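Local coordinates for protein heme oxygenase (Leptospira interrogans, PDB 5KZL) that probably degrades heme with oxygen to biliverdin, carbon monoxide and free iron, as other heme oxygenases do, at residues S104-R113 with Q200-E211. The protein carries 1 engineered substitution. Sequence-based numbering, arbitrary orientation.
Sequences SVATQDYVQR and QVFLLNQGIFSE. With HEM (protoporphyrin IX containing Fe), chain B.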
loop_
_atom_site.group_PDB
_atom_site.type_symbol
_atom_site.label_atom_id
_atom_site.label_comp_id
_atom_site.label_asym_id
_atom_site.label_seq_id
_atom_site.Cartn_x
_atom_site.Cartn_y
_atom_site.Cartn_z
ATOM N N SER A 104 3.676 15.365 3.657
ATOM C CA SER A 104 3.536 16.242 2.502
ATOM C C SER A 104 2.037 16.532 2.243
ATOM O O SER A 104 1.175 15.835 2.793
ATOM C CB SER A 104 4.139 15.570 1.275
ATOM O OG SER A 104 3.269 14.558 0.787
ATOM N N VAL A 105 1.737 17.544 1.396
ATOM C CA VAL A 105 0.376 17.912 0.995
ATOM C C VAL A 105 -0.410 16.670 0.460
ATOM O O VAL A 105 -1.509 16.377 0.946
ATOM C CB VAL A 105 0.404 19.102 -0.022
ATOM C CG1 VAL A 105 -0.938 19.277 -0.734
ATOM C CG2 VAL A 105 0.808 20.399 0.676
ATOM N N ALA A 106 0.164 15.946 -0.519
ATOM C CA ALA A 106 -0.482 14.769 -1.115
ATOM C C ALA A 106 -0.636 13.645 -0.094
ATOM O O ALA A 106 -1.627 12.928 -0.161
ATOM C CB ALA A 106 0.297 14.275 -2.319
ATOM N N THR A 107 0.318 13.521 0.869
ATOM C CA THR A 107 0.257 12.506 1.925
ATOM C C THR A 107 -0.929 12.829 2.858
ATOM O O THR A 107 -1.700 11.934 3.197
ATOM C CB THR A 107 1.596 12.390 2.663
ATOM O OG1 THR A 107 2.596 11.974 1.729
ATOM C CG2 THR A 107 1.544 11.391 3.829
ATOM N N GLN A 108 -1.073 14.104 3.242
ATOM C CA GLN A 108 -2.174 14.595 4.092
ATOM C C GLN A 108 -3.565 14.347 3.485
ATOM O O GLN A 108 -4.502 14.008 4.213
ATOM C CB GLN A 108 -1.990 16.104 4.368
ATOM C CG GLN A 108 -0.893 16.416 5.377
ATOM C CD GLN A 108 -0.721 17.910 5.510
ATOM O OE1 GLN A 108 -1.695 18.651 5.666
ATOM N NE2 GLN A 108 0.517 18.392 5.416
ATOM N N ASP A 109 -3.704 14.532 2.164
ATOM C CA ASP A 109 -4.975 14.317 1.494
ATOM C C ASP A 109 -5.326 12.842 1.463
ATOM O O ASP A 109 -6.499 12.484 1.597
ATOM C CB ASP A 109 -4.952 14.923 0.098
ATOM C CG ASP A 109 -4.878 16.450 0.111
ATOM O OD1 ASP A 109 -5.150 17.061 1.184
ATOM O OD2 ASP A 109 -4.578 17.029 -0.938
ATOM N N TYR A 110 -4.297 11.992 1.332
ATOM C CA TYR A 110 -4.435 10.534 1.308
ATOM C C TYR A 110 -4.880 10.069 2.701
ATOM O O TYR A 110 -5.909 9.409 2.797
ATOM C CB TYR A 110 -3.098 9.885 0.858
ATOM C CG TYR A 110 -3.111 8.424 0.427
ATOM C CD1 TYR A 110 -4.117 7.551 0.851
ATOM C CD2 TYR A 110 -2.068 7.894 -0.330
ATOM C CE1 TYR A 110 -4.097 6.197 0.505
ATOM C CE2 TYR A 110 -2.038 6.545 -0.678
ATOM C CZ TYR A 110 -3.061 5.705 -0.272
ATOM O OH TYR A 110 -2.991 4.362 -0.563
ATOM N N VAL A 111 -4.189 10.498 3.771
ATOM C CA VAL A 111 -4.527 10.173 5.169
ATOM C C VAL A 111 -5.963 10.654 5.506
ATOM O O VAL A 111 -6.739 9.934 6.139
ATOM C CB VAL A 111 -3.420 10.734 6.132
ATOM C CG1 VAL A 111 -3.858 10.705 7.603
ATOM C CG2 VAL A 111 -2.098 9.989 5.954
ATOM N N GLN A 112 -6.332 11.856 5.052
ATOM C CA GLN A 112 -7.678 12.372 5.263
ATOM C C GLN A 112 -8.704 11.432 4.620
ATOM O O GLN A 112 -9.740 11.152 5.222
ATOM C CB GLN A 112 -7.812 13.771 4.647
ATOM C CG GLN A 112 -9.242 14.308 4.654
ATOM C CD GLN A 112 -9.710 14.814 6.004
ATOM O OE1 GLN A 112 -9.159 14.491 7.067
ATOM N NE2 GLN A 112 -10.748 15.629 5.984
ATOM N N ARG A 113 -8.418 10.967 3.399
ATOM C CA ARG A 113 -9.327 10.066 2.717
ATOM C C ARG A 113 -9.518 8.811 3.530
ATOM O O ARG A 113 -10.661 8.422 3.749
ATOM C CB ARG A 113 -8.887 9.737 1.282
ATOM C CG ARG A 113 -9.826 8.768 0.569
ATOM C CD ARG A 113 -11.126 9.429 0.212
ATOM N NE ARG A 113 -11.923 8.651 -0.736
ATOM C CZ ARG A 113 -12.667 9.210 -1.681
ATOM N NH1 ARG A 113 -12.712 10.531 -1.807
ATOM N NH2 ARG A 113 -13.371 8.453 -2.511
ATOM N N GLN A 200 -9.803 5.612 -6.799
ATOM C CA GLN A 200 -9.445 6.802 -6.024
ATOM C C GLN A 200 -8.109 6.568 -5.317
ATOM O O GLN A 200 -7.252 7.459 -5.310
ATOM C CB GLN A 200 -10.529 7.084 -4.963
ATOM C CG GLN A 200 -11.434 8.262 -5.253
ATOM C CD GLN A 200 -10.675 9.538 -5.463
ATOM O OE1 GLN A 200 -10.134 10.174 -4.541
ATOM N NE2 GLN A 200 -10.586 9.897 -6.703
ATOM N N VAL A 201 -7.923 5.369 -4.754
ATOM C CA VAL A 201 -6.671 5.007 -4.057
ATOM C C VAL A 201 -5.513 5.058 -5.055
ATOM O O VAL A 201 -4.483 5.641 -4.718
ATOM C CB VAL A 201 -6.722 3.646 -3.300
ATOM C CG1 VAL A 201 -5.419 3.387 -2.544
ATOM C CG2 VAL A 201 -7.896 3.597 -2.335
ATOM N N PHE A 202 -5.675 4.482 -6.274
ATOM C CA PHE A 202 -4.603 4.552 -7.276
ATOM C C PHE A 202 -4.251 6.010 -7.549
ATOM O O PHE A 202 -3.069 6.347 -7.602
ATOM C CB PHE A 202 -4.968 3.840 -8.601
ATOM C CG PHE A 202 -4.626 2.367 -8.625
ATOM C CD1 PHE A 202 -3.321 1.938 -8.865
ATOM C CD2 PHE A 202 -5.613 1.406 -8.434
ATOM C CE1 PHE A 202 -3.007 0.568 -8.865
ATOM C CE2 PHE A 202 -5.302 0.044 -8.443
ATOM C CZ PHE A 202 -4.004 -0.371 -8.639
ATOM N N LEU A 203 -5.281 6.884 -7.662
ATOM C CA LEU A 203 -5.048 8.315 -7.905
ATOM C C LEU A 203 -4.283 8.970 -6.748
ATOM O O LEU A 203 -3.394 9.810 -6.988
ATOM C CB LEU A 203 -6.391 9.033 -8.109
ATOM C CG LEU A 203 -6.276 10.420 -8.753
ATOM C CD1 LEU A 203 -5.951 10.307 -10.282
ATOM C CD2 LEU A 203 -7.551 11.219 -8.538
ATOM N N LEU A 204 -4.607 8.572 -5.498
ATOM C CA LEU A 204 -3.933 9.154 -4.320
ATOM C C LEU A 204 -2.467 8.734 -4.285
ATOM O O LEU A 204 -1.621 9.552 -3.942
ATOM C CB LEU A 204 -4.663 8.806 -3.021
ATOM C CG LEU A 204 -6.038 9.526 -2.827
ATOM C CD1 LEU A 204 -6.894 8.782 -1.815
ATOM C CD2 LEU A 204 -5.851 10.937 -2.343
ATOM N N ASN A 205 -2.169 7.501 -4.745
ATOM C CA ASN A 205 -0.785 7.029 -4.866
ATOM C C ASN A 205 -0.045 7.793 -5.951
ATOM O O ASN A 205 1.097 8.177 -5.732
ATOM C CB ASN A 205 -0.743 5.519 -5.127
ATOM C CG ASN A 205 -0.875 4.770 -3.836
ATOM O OD1 ASN A 205 0.121 4.530 -3.154
ATOM N ND2 ASN A 205 -2.110 4.570 -3.370
ATOM N N GLN A 206 -0.705 8.059 -7.114
ATOM C CA GLN A 206 -0.113 8.869 -8.195
ATOM C C GLN A 206 0.213 10.272 -7.651
ATOM O O GLN A 206 1.247 10.837 -8.006
ATOM C CB GLN A 206 -1.074 9.001 -9.390
ATOM C CG GLN A 206 -1.406 7.680 -10.074
ATOM C CD GLN A 206 -2.258 7.818 -11.323
ATOM O OE1 GLN A 206 -2.032 8.691 -12.173
ATOM N NE2 GLN A 206 -3.219 6.903 -11.497
ATOM N N GLY A 207 -0.660 10.787 -6.780
ATOM C CA GLY A 207 -0.501 12.085 -6.126
ATOM C C GLY A 207 0.751 12.185 -5.276
ATOM O O GLY A 207 1.511 13.150 -5.397
ATOM N N ILE A 208 1.015 11.173 -4.441
ATOM C CA ILE A 208 2.229 11.172 -3.614
ATOM C C ILE A 208 3.477 10.961 -4.494
ATOM O O ILE A 208 4.490 11.609 -4.252
ATOM C CB ILE A 208 2.178 10.223 -2.371
ATOM C CG1 ILE A 208 1.989 8.757 -2.758
ATOM C CG2 ILE A 208 1.120 10.683 -1.355
ATOM C CD1 ILE A 208 1.967 7.739 -1.582
ATOM N N PHE A 209 3.383 10.134 -5.561
ATOM C CA PHE A 209 4.509 9.907 -6.475
ATOM C C PHE A 209 4.868 11.165 -7.269
ATOM O O PHE A 209 6.062 11.395 -7.552
ATOM C CB PHE A 209 4.287 8.694 -7.401
ATOM C CG PHE A 209 4.111 7.336 -6.739
ATOM C CD1 PHE A 209 4.663 7.069 -5.488
ATOM C CD2 PHE A 209 3.414 6.322 -7.378
ATOM C CE1 PHE A 209 4.491 5.819 -4.879
ATOM C CE2 PHE A 209 3.260 5.067 -6.778
ATOM C CZ PHE A 209 3.794 4.827 -5.533
ATOM N N SER A 210 3.826 11.985 -7.592
ATOM C CA SER A 210 3.929 13.254 -8.333
ATOM C C SER A 210 4.816 14.262 -7.615
ATOM O O SER A 210 5.366 15.157 -8.247
ATOM C CB SER A 210 2.542 13.865 -8.541
ATOM O OG SER A 210 2.173 14.739 -7.486
ATOM N N GLU A 211 4.919 14.146 -6.286
ATOM C CA GLU A 211 5.704 15.077 -5.474
ATOM C C GLU A 211 7.199 14.843 -5.489
ATOM O O GLU A 211 7.956 15.749 -5.135
ATOM C CB GLU A 211 5.235 15.015 -4.032
ATOM C CG GLU A 211 3.897 15.667 -3.798
ATOM C CD GLU A 211 3.414 15.524 -2.373
ATOM O OE1 GLU A 211 3.691 14.466 -1.763
ATOM O OE2 GLU A 211 2.679 16.421 -1.903
HETATM C CHA HEM B . 0.055 -6.462 -9.057
HETATM C CHB HEM B . -0.872 -2.283 -7.016
HETATM C CHC HEM B . 3.137 -0.559 -8.966
HETATM C CHD HEM B . 4.410 -4.892 -10.168
HETATM C C1A HEM B . -0.525 -5.477 -8.334
HETATM C C2A HEM B . -1.810 -5.601 -7.712
HETATM C C3A HEM B . -2.073 -4.417 -7.166
HETATM C C4A HEM B . -0.984 -3.580 -7.410
HETATM C CMA HEM B . -3.267 -4.038 -6.381
HETATM C CAA HEM B . -2.699 -6.819 -7.668
HETATM C CBA HEM B . -3.500 -7.031 -8.973
HETATM C CGA HEM B . -4.459 -8.134 -8.803
HETATM O O1A HEM B . -5.632 -7.937 -8.897
HETATM O O2A HEM B . -4.019 -9.244 -8.554
HETATM C C1B HEM B . 0.140 -1.414 -7.386
HETATM C C2B HEM B . 0.138 0.008 -7.078
HETATM C C3B HEM B . 1.272 0.470 -7.639
HETATM C C4B HEM B . 1.942 -0.667 -8.287
HETATM C CMB HEM B . -0.854 0.788 -6.284
HETATM C CAB HEM B . 1.806 1.773 -7.677
HETATM C CBB HEM B . 1.017 2.663 -7.348
HETATM C C1C HEM B . 3.942 -1.574 -9.343
HETATM C C2C HEM B . 5.332 -1.489 -9.637
HETATM C C3C HEM B . 5.682 -2.744 -9.969
HETATM C C4C HEM B . 4.521 -3.588 -9.843
HETATM C CMC HEM B . 6.212 -0.242 -9.574
HETATM C CAC HEM B . 7.015 -3.133 -10.367
HETATM C CBC HEM B . 7.384 -4.346 -10.291
HETATM C C1D HEM B . 3.270 -5.662 -10.057
HETATM C C2D HEM B . 3.207 -7.079 -10.499
HETATM C C3D HEM B . 2.018 -7.510 -10.158
HETATM C C4D HEM B . 1.335 -6.368 -9.534
HETATM C CMD HEM B . 4.303 -7.866 -11.125
HETATM C CAD HEM B . 1.475 -8.885 -10.433
HETATM C CBD HEM B . 2.014 -9.938 -9.538
HETATM C CGD HEM B . 1.444 -11.292 -9.812
HETATM O O1D HEM B . 0.463 -11.427 -10.438
HETATM O O2D HEM B . 2.016 -12.231 -9.348
HETATM N NA HEM B . -0.107 -4.222 -8.136
HETATM N NB HEM B . 1.183 -1.658 -8.102
HETATM N NC HEM B . 3.533 -2.813 -9.493
HETATM N ND HEM B . 2.134 -5.316 -9.491
HETATM FE FE HEM B . 1.683 -3.542 -8.837
HETATM O O HOH W 1 -2.389 11.870 -2.707
HETATM O O HOH W 2 2.758 -4.023 -6.887
#
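Tyr110 of helix 105-120 packs into helix 188-210 in the all-helical heme oxygenase fold. Their 105-113 and 200-210 parts run nearly antiparallel, 160° apart. Tyr110 is a knob in a hole formed by Val201, Leu204, Asn205 and Ile208. Its CB points toward the other helix. CG lies anti to the backbone N (chi1 -165°), which sends the ring across the interface. CG and CD2 meet Leu204 CB, which sits over one ring face, 3.9 Å from the centroid, as a CH-pi contact. CD1 nears Leu204 CD1. Ile208 CD1 comes to the ring edge beside CD2, 4.2 Å from it. CE2 passes Asn205 ND2. At the tip, OH touches Val201 CG1. Tyr110 OH also accepts a hydrogen bond from Asn205 ND2 (2.9 Å). Asn205 ND2 also donates to Val201 O, and Arg132 binds Asn205 OD1, so the amide is held at both ends. Phe202 and Phe209 of helix 188-210 contact the heme. Arg113 lays its guanidinium over Gln200 CG and forms a salt bridge with Glu197. A water donates to both Ala106 O and Leu204 O. At the N-terminal end of helix 105-120, Ser104 is the N-cap, its OG accepting from Thr107 N. Glu211 OE1 accepts from Ser104 OG at 2.6 Å, and Glu211 OE2 from Ala106 N at 2.9 Å.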